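Soluble epoxide hydrolase (Bacillus megaterium, PDB 4INZ) is an enzyme of the alpha/beta hydrolase fold family, with a helical cap at the C-terminal edge of a mostly parallel beta sheet. Local coordinates at residues H45-S51 with L70-N76; V112-G116 with Y219-L223. The protein carries 1 engineered substitution. All blocks are in the same frame, centred on the assembly; numbering follows the deposited sequence.

Interaction 1. Residues H45-S51 with L70-N76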
loop_
_atom_site.group_PDB
_atom_site.type_symbol
_atom_site.label_atom_id
_atom_site.label_comp_id
_atom_site.label_asym_id
_atom_site.label_seq_id
_atom_site.Cartn_x
_atom_site.Cartn_y
_atom_site.Cartn_z
ATOM N N HIS A 45 -1.751 0.062 3.895
ATOM C CA HIS A 45 -1.506 1.373 3.313
ATOM C C HIS A 45 -0.111 1.455 2.719
ATOM O O HIS A 45 0.666 0.491 2.769
ATOM C CB HIS A 45 -1.616 2.439 4.403
ATOM C CG HIS A 45 -0.496 2.372 5.395
ATOM N ND1 HIS A 45 0.709 3.012 5.199
ATOM C CD2 HIS A 45 -0.383 1.703 6.567
ATOM C CE1 HIS A 45 1.511 2.753 6.217
ATOM N NE2 HIS A 45 0.873 1.959 7.060
ATOM N N GLY A 46 0.201 2.620 2.152
ATOM C CA GLY A 46 1.530 2.897 1.636
ATOM C C GLY A 46 2.026 4.262 2.092
ATOM O O GLY A 46 1.603 4.770 3.124
ATOM N N PHE A 47 2.907 4.866 1.305
ATOM C CA PHE A 47 3.588 6.098 1.696
ATOM C C PHE A 47 2.868 7.338 1.179
ATOM O O PHE A 47 2.494 7.387 0.008
ATOM C CB PHE A 47 5.009 6.089 1.123
ATOM C CG PHE A 47 5.757 7.371 1.352
ATOM C CD1 PHE A 47 6.516 7.546 2.500
ATOM C CD2 PHE A 47 5.694 8.408 0.425
ATOM C CE1 PHE A 47 7.200 8.724 2.720
ATOM C CE2 PHE A 47 6.380 9.594 0.642
ATOM C CZ PHE A 47 7.133 9.749 1.798
ATOM N N PRO A 48 2.709 8.373 2.027
ATOM C CA PRO A 48 3.080 8.494 3.436
ATOM C C PRO A 48 1.842 8.438 4.312
ATOM O O PRO A 48 1.702 9.245 5.235
ATOM C CB PRO A 48 3.642 9.908 3.493
ATOM C CG PRO A 48 2.713 10.664 2.580
ATOM C CD PRO A 48 2.300 9.682 1.484
ATOM N N ASP A 49 0.950 7.500 4.024
ATOM C CA ASP A 49 -0.298 7.395 4.765
ATOM C C ASP A 49 -0.141 6.469 5.965
ATOM O O ASP A 49 0.953 6.311 6.495
ATOM C CB ASP A 49 -1.402 6.897 3.834
ATOM C CG ASP A 49 -1.452 7.686 2.541
ATOM O OD1 ASP A 49 -1.773 8.889 2.602
ATOM O OD2 ASP A 49 -1.149 7.115 1.472
ATOM N N PHE A 50 -1.249 5.877 6.389
ATOM C CA PHE A 50 -1.266 4.951 7.512
ATOM C C PHE A 50 -2.661 4.355 7.590
ATOM O O PHE A 50 -3.453 4.537 6.677
ATOM C CB PHE A 50 -0.850 5.637 8.831
ATOM C CG PHE A 50 -1.796 6.719 9.310
ATOM C CD1 PHE A 50 -2.025 7.864 8.554
ATOM C CD2 PHE A 50 -2.405 6.615 10.554
ATOM C CE1 PHE A 50 -2.874 8.870 9.013
ATOM C CE2 PHE A 50 -3.256 7.619 11.032
ATOM C CZ PHE A 50 -3.488 8.749 10.260
ATOM N N SER A 51 -2.965 3.640 8.669
ATOM C CA SER A 51 -4.229 2.913 8.750
ATOM C C SER A 51 -5.458 3.780 8.463
ATOM O O SER A 51 -6.452 3.300 7.903
ATOM C CB SER A 51 -4.355 2.234 10.117
ATOM O OG SER A 51 -4.143 3.180 11.158
ATOM N N LEU A 70 -3.617 -2.161 9.230
ATOM C CA LEU A 70 -2.315 -2.194 9.885
ATOM C C LEU A 70 -1.533 -0.898 9.659
ATOM O O LEU A 70 -1.574 -0.327 8.569
ATOM C CB LEU A 70 -1.507 -3.370 9.336
ATOM C CG LEU A 70 -0.153 -3.719 9.951
ATOM C CD1 LEU A 70 -0.325 -4.131 11.410
ATOM C CD2 LEU A 70 0.479 -4.851 9.148
ATOM N N ASP A 71 -0.828 -0.438 10.693
ATOM C CA ASP A 71 0.220 0.558 10.499
ATOM C C ASP A 71 1.516 -0.196 10.234
ATOM O O ASP A 71 2.009 -0.909 11.115
ATOM C CB ASP A 71 0.391 1.449 11.736
ATOM C CG ASP A 71 -0.768 2.421 11.939
ATOM O OD1 ASP A 71 -1.432 2.813 10.951
ATOM O OD2 ASP A 71 -0.986 2.825 13.100
ATOM N N LEU A 72 2.054 -0.068 9.025
ATOM C CA LEU A 72 3.301 -0.753 8.677
ATOM C C LEU A 72 4.443 -0.336 9.606
ATOM O O LEU A 72 4.422 0.755 10.170
ATOM C CB LEU A 72 3.677 -0.463 7.226
ATOM C CG LEU A 72 2.677 -0.930 6.168
ATOM C CD1 LEU A 72 3.167 -0.533 4.771
ATOM C CD2 LEU A 72 2.450 -2.440 6.256
ATOM N N ARG A 73 5.445 -1.198 9.752
ATOM C CA ARG A 73 6.567 -0.873 10.623
ATOM C C ARG A 73 7.148 0.475 10.222
ATOM O O ARG A 73 7.275 0.783 9.030
ATOM C CB ARG A 73 7.644 -1.972 10.624
ATOM C CG ARG A 73 8.260 -2.287 9.261
ATOM C CD ARG A 73 9.462 -3.221 9.397
ATOM N NE ARG A 73 9.130 -4.496 10.031
ATOM C CZ ARG A 73 9.961 -5.170 10.826
ATOM N NH1 ARG A 73 11.175 -4.697 11.080
ATOM N NH2 ARG A 73 9.589 -6.324 11.366
ATOM N N GLY A 74 7.471 1.287 11.222
ATOM C CA GLY A 74 8.006 2.610 10.976
ATOM C C GLY A 74 6.945 3.698 10.927
ATOM O O GLY A 74 7.266 4.869 11.077
ATOM N N TYR A 75 5.686 3.310 10.721
ATOM C CA TYR A 75 4.587 4.266 10.559
ATOM C C TYR A 75 3.747 4.490 11.815
ATOM O O TYR A 75 3.450 3.548 12.554
ATOM C CB TYR A 75 3.635 3.799 9.453
ATOM C CG TYR A 75 4.110 4.051 8.045
ATOM C CD1 TYR A 75 5.026 3.201 7.435
ATOM C CD2 TYR A 75 3.621 5.131 7.309
ATOM C CE1 TYR A 75 5.443 3.420 6.124
ATOM C CE2 TYR A 75 4.034 5.352 6.010
ATOM C CZ TYR A 75 4.950 4.498 5.426
ATOM O OH TYR A 75 5.358 4.720 4.129
ATOM N N ASN A 76 3.333 5.742 12.017
ATOM C CA ASN A 76 2.411 6.098 13.093
ATOM C C ASN A 76 2.860 5.500 14.425
ATOM O O ASN A 76 3.974 5.762 14.878
ATOM C CB ASN A 76 0.983 5.650 12.734
ATOM C CG ASN A 76 -0.075 6.238 13.654
ATOM O OD1 ASN A 76 0.086 7.335 14.184
ATOM N ND2 ASN A 76 -1.162 5.500 13.856
HETATM O O HOH W 1 -3.364 -0.063 6.530
#

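Interaction 2. Residues V112-G116 with Y219-L223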
loop_
_atom_site.group_PDB
_atom_site.type_symbol
_atom_site.label_atom_id
_atom_site.label_comp_id
_atom_site.label_asym_id
_atom_site.label_seq_id
_atom_site.Cartn_x
_atom_site.Cartn_y
_atom_site.Cartn_z
ATOM N N VAL A 112 -4.946 -3.579 -0.592
ATOM C CA VAL A 112 -3.601 -2.997 -0.587
ATOM C C VAL A 112 -3.458 -1.768 -1.475
ATOM O O VAL A 112 -4.191 -1.615 -2.448
ATOM C CB VAL A 112 -2.546 -4.050 -1.007
ATOM C CG1 VAL A 112 -2.610 -5.267 -0.079
ATOM C CG2 VAL A 112 -2.761 -4.477 -2.453
ATOM N N HIS A 113 -2.491 -0.912 -1.142
ATOM C CA HIS A 113 -2.293 0.365 -1.829
ATOM C C HIS A 113 -0.820 0.781 -1.729
ATOM O O HIS A 113 -0.214 0.661 -0.664
ATOM C CB HIS A 113 -3.192 1.422 -1.167
ATOM C CG HIS A 113 -3.002 2.818 -1.667
ATOM N ND1 HIS A 113 -3.163 3.175 -2.994
ATOM C CD2 HIS A 113 -2.726 3.964 -1.001
ATOM C CE1 HIS A 113 -2.966 4.476 -3.122
ATOM N NE2 HIS A 113 -2.695 4.977 -1.928
ATOM N N ASP A 114 -0.247 1.233 -2.844
ATOM C CA ASP A 114 1.081 1.866 -2.858
ATOM C C ASP A 114 2.147 0.898 -2.311
ATOM O O ASP A 114 2.244 -0.231 -2.799
ATOM C CB ASP A 114 1.030 3.208 -2.101
ATOM C CG ASP A 114 2.277 4.058 -2.302
ATOM O OD1 ASP A 114 2.355 4.790 -3.322
ATOM O OD2 ASP A 114 3.171 4.011 -1.434
ATOM N N TRP A 115 2.930 1.300 -1.306
ATOM C CA TRP A 115 3.892 0.363 -0.712
ATOM C C TRP A 115 3.182 -0.887 -0.194
ATOM O O TRP A 115 3.720 -1.993 -0.264
ATOM C CB TRP A 115 4.726 1.009 0.415
ATOM C CG TRP A 115 6.151 1.262 0.010
ATOM C CD1 TRP A 115 6.726 2.470 -0.271
ATOM C CD2 TRP A 115 7.173 0.278 -0.191
ATOM N NE1 TRP A 115 8.044 2.299 -0.626
ATOM C CE2 TRP A 115 8.342 0.963 -0.588
ATOM C CE3 TRP A 115 7.213 -1.116 -0.070
ATOM C CZ2 TRP A 115 9.538 0.299 -0.871
ATOM C CZ3 TRP A 115 8.407 -1.774 -0.346
ATOM C CH2 TRP A 115 9.549 -1.066 -0.743
ATOM N N GLY A 116 1.976 -0.705 0.332
ATOM C CA GLY A 116 1.173 -1.826 0.791
ATOM C C GLY A 116 0.878 -2.811 -0.326
ATOM O O GLY A 116 0.765 -4.012 -0.088
ATOM N N TYR A 219 12.254 2.151 3.426
ATOM C CA TYR A 219 11.629 1.238 2.474
ATOM C C TYR A 219 12.206 1.448 1.081
ATOM O O TYR A 219 12.579 0.488 0.400
ATOM C CB TYR A 219 10.128 1.499 2.398
ATOM C CG TYR A 219 9.292 0.978 3.538
ATOM C CD1 TYR A 219 9.360 1.549 4.803
ATOM C CD2 TYR A 219 8.391 -0.060 3.333
ATOM C CE1 TYR A 219 8.569 1.085 5.830
ATOM C CE2 TYR A 219 7.597 -0.533 4.355
ATOM C CZ TYR A 219 7.689 0.038 5.599
ATOM O OH TYR A 219 6.895 -0.437 6.609
ATOM N N TYR A 220 12.249 2.707 0.654
ATOM C CA TYR A 220 12.689 3.055 -0.697
ATOM C C TYR A 220 14.174 2.785 -0.907
ATOM O O TYR A 220 14.623 2.518 -2.030
ATOM C CB TYR A 220 12.406 4.532 -1.001
ATOM C CG TYR A 220 10.940 4.877 -1.135
ATOM C CD1 TYR A 220 10.322 4.889 -2.378
ATOM C CD2 TYR A 220 10.176 5.200 -0.018
ATOM C CE1 TYR A 220 8.980 5.204 -2.507
ATOM C CE2 TYR A 220 8.836 5.517 -0.135
ATOM C CZ TYR A 220 8.239 5.518 -1.384
ATOM O OH TYR A 220 6.902 5.829 -1.507
ATOM N N ARG A 221 14.935 2.861 0.175
ATOM C CA ARG A 221 16.388 2.767 0.079
ATOM C C ARG A 221 16.884 1.332 -0.062
ATOM O O ARG A 221 18.088 1.091 -0.155
ATOM C CB ARG A 221 17.041 3.494 1.261
ATOM C CG ARG A 221 16.831 4.991 1.145
ATOM C CD ARG A 221 17.107 5.768 2.418
ATOM N NE ARG A 221 16.944 7.194 2.153
ATOM C CZ ARG A 221 17.127 8.158 3.047
ATOM N NH1 ARG A 221 17.476 7.862 4.292
ATOM N NH2 ARG A 221 16.953 9.425 2.690
ATOM N N ASN A 222 15.944 0.392 -0.083
ATOM C CA ASN A 222 16.244 -1.006 -0.368
ATOM C C ASN A 222 15.816 -1.420 -1.769
ATOM O O ASN A 222 16.102 -2.535 -2.201
ATOM C CB ASN A 222 15.575 -1.925 0.654
ATOM C CG ASN A 222 16.210 -1.826 2.024
ATOM O OD1 ASN A 222 17.425 -1.682 2.144
ATOM N ND2 ASN A 222 15.393 -1.905 3.064
ATOM N N LEU A 223 15.125 -0.528 -2.474
ATOM C CA LEU A 223 14.639 -0.848 -3.817
ATOM C C LEU A 223 15.785 -1.142 -4.781
ATOM O O LEU A 223 16.808 -0.456 -4.781
ATOM C CB LEU A 223 13.765 0.279 -4.365
ATOM C CG LEU A 223 12.428 0.483 -3.650
ATOM C CD1 LEU A 223 11.745 1.751 -4.139
ATOM C CD2 LEU A 223 11.534 -0.730 -3.866
HETATM O O HOH W 2 5.408 5.348 -3.483
#

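Interaction 1. Residues H45-S51 with L70-N76
Y75 lays one face of its ring under the imidazole of H45, and CE1 of H45 comes down 3.3 Å above the plane of the Y75 ring, close to its centre. The two rings form a T-shaped pair, planes 69° apart, with the imidazole edge pointing at the phenol face. H45 gets there because its CG sits between the backbone N and the carbonyl carbon (chi1 69°), which swings the ring across to the 70-76 loop. Both ring nitrogens then find backbone partners. L72 N donates to H45 NE2 over 3.1 Å in an almost straight bond (170°), slightly tilted from the imidazole plane, while H45 ND1 donates to G46 O at 2.9 Å. With one nitrogen accepting and the other donating, the two bonds fix the rotation of the ring. F50 CA covers one face of the imidazole, and CD1 of L72 makes a CH-pi contact with the opposite face. The far end of Y75 reaches the HGFP turn itself, an HGXP sequence familiar in epoxide hydrolases, with a cis peptide before P48: Y75 OH lies 3.3 Å from F47 CB, at the edge of the F47 ring, near its plane. Further along, D71 OD1 takes two bonds from S51, one from its N and a 2.7 Å one from its OG; D71 OD2 receives N76 ND2 and H31 ND1. The F50 ring leans on this network, its CD2 3.7 Å from N76 ND2. The paired loops follow strands 40-44 and 66-70, neighbours in the sheet. Helix 213-220 covers F47, P48 and Y75 through M216, helix 169-193 packs on F47 and P48, and the L70 side chain touches both helix 89-102 and strand 28-36.

Interaction 2. Residues V112-G116 with Y219-L223
W115 holds its CB-CG bond well off any staggered position (chi1 -108°), turning the indole outward from the start of helix 115-126, while Y219 and Y220 both carry CG anti to the carbonyl carbon and present their rings to it from two directions. Y219 comes over an indole face: its CB sits 3.9 Å from the centroid of the six-membered ring in a CH-pi contact, and the tyrosine edge follows, the planes 68° apart. With Y220 the roles reverse. The indole edge points into the tyrosine face, NE1 of W115 only 3.2 Å above the middle of the Y220 ring and the planes close to perpendicular at 87°. The indole rises from the sharp strand-turn-helix between strand 108-112 and helix 115-126, where alpha/beta hydrolases have their nucleophile elbow, and D114 at its apex has the positive phi such a turn requires. Beyond the tyrosines, a type I turn from Y220 to L223 brings L223 CD2 to within 3.7 Å of W115 CH2, at the far end of the indole. D114 OD2 accepts a hydrogen bond from F47 N of the neighbouring loop and a weak one from W115 N, 2.7 Å away. A bound PEG lies beside the Y220 side chain.

In the fold
Interaction 1 comes first along the chain, yet the two centres are only about 10 Å apart. Three of the four segments leave neighbouring strands at one end of the sheet, in the order 66-70, 40-44, 108-112; residues 219-223 span the end of helix 213-220 and the turn after it, in what is probably the helical cap, inserted between strands 131-137 and 248-253. Y219 OH is probably hydrogen-bonded to R73 O at 2.7 Å, and Y220 OH packs 3.3 Å from F47 CB; on the core side F47 N and D114 OD2, 2.9 Å apart, join the contacts directly. Core loops and cap thus share one buried aromatic region at the C-terminal edge of the sheet, consistent with the family's pocket.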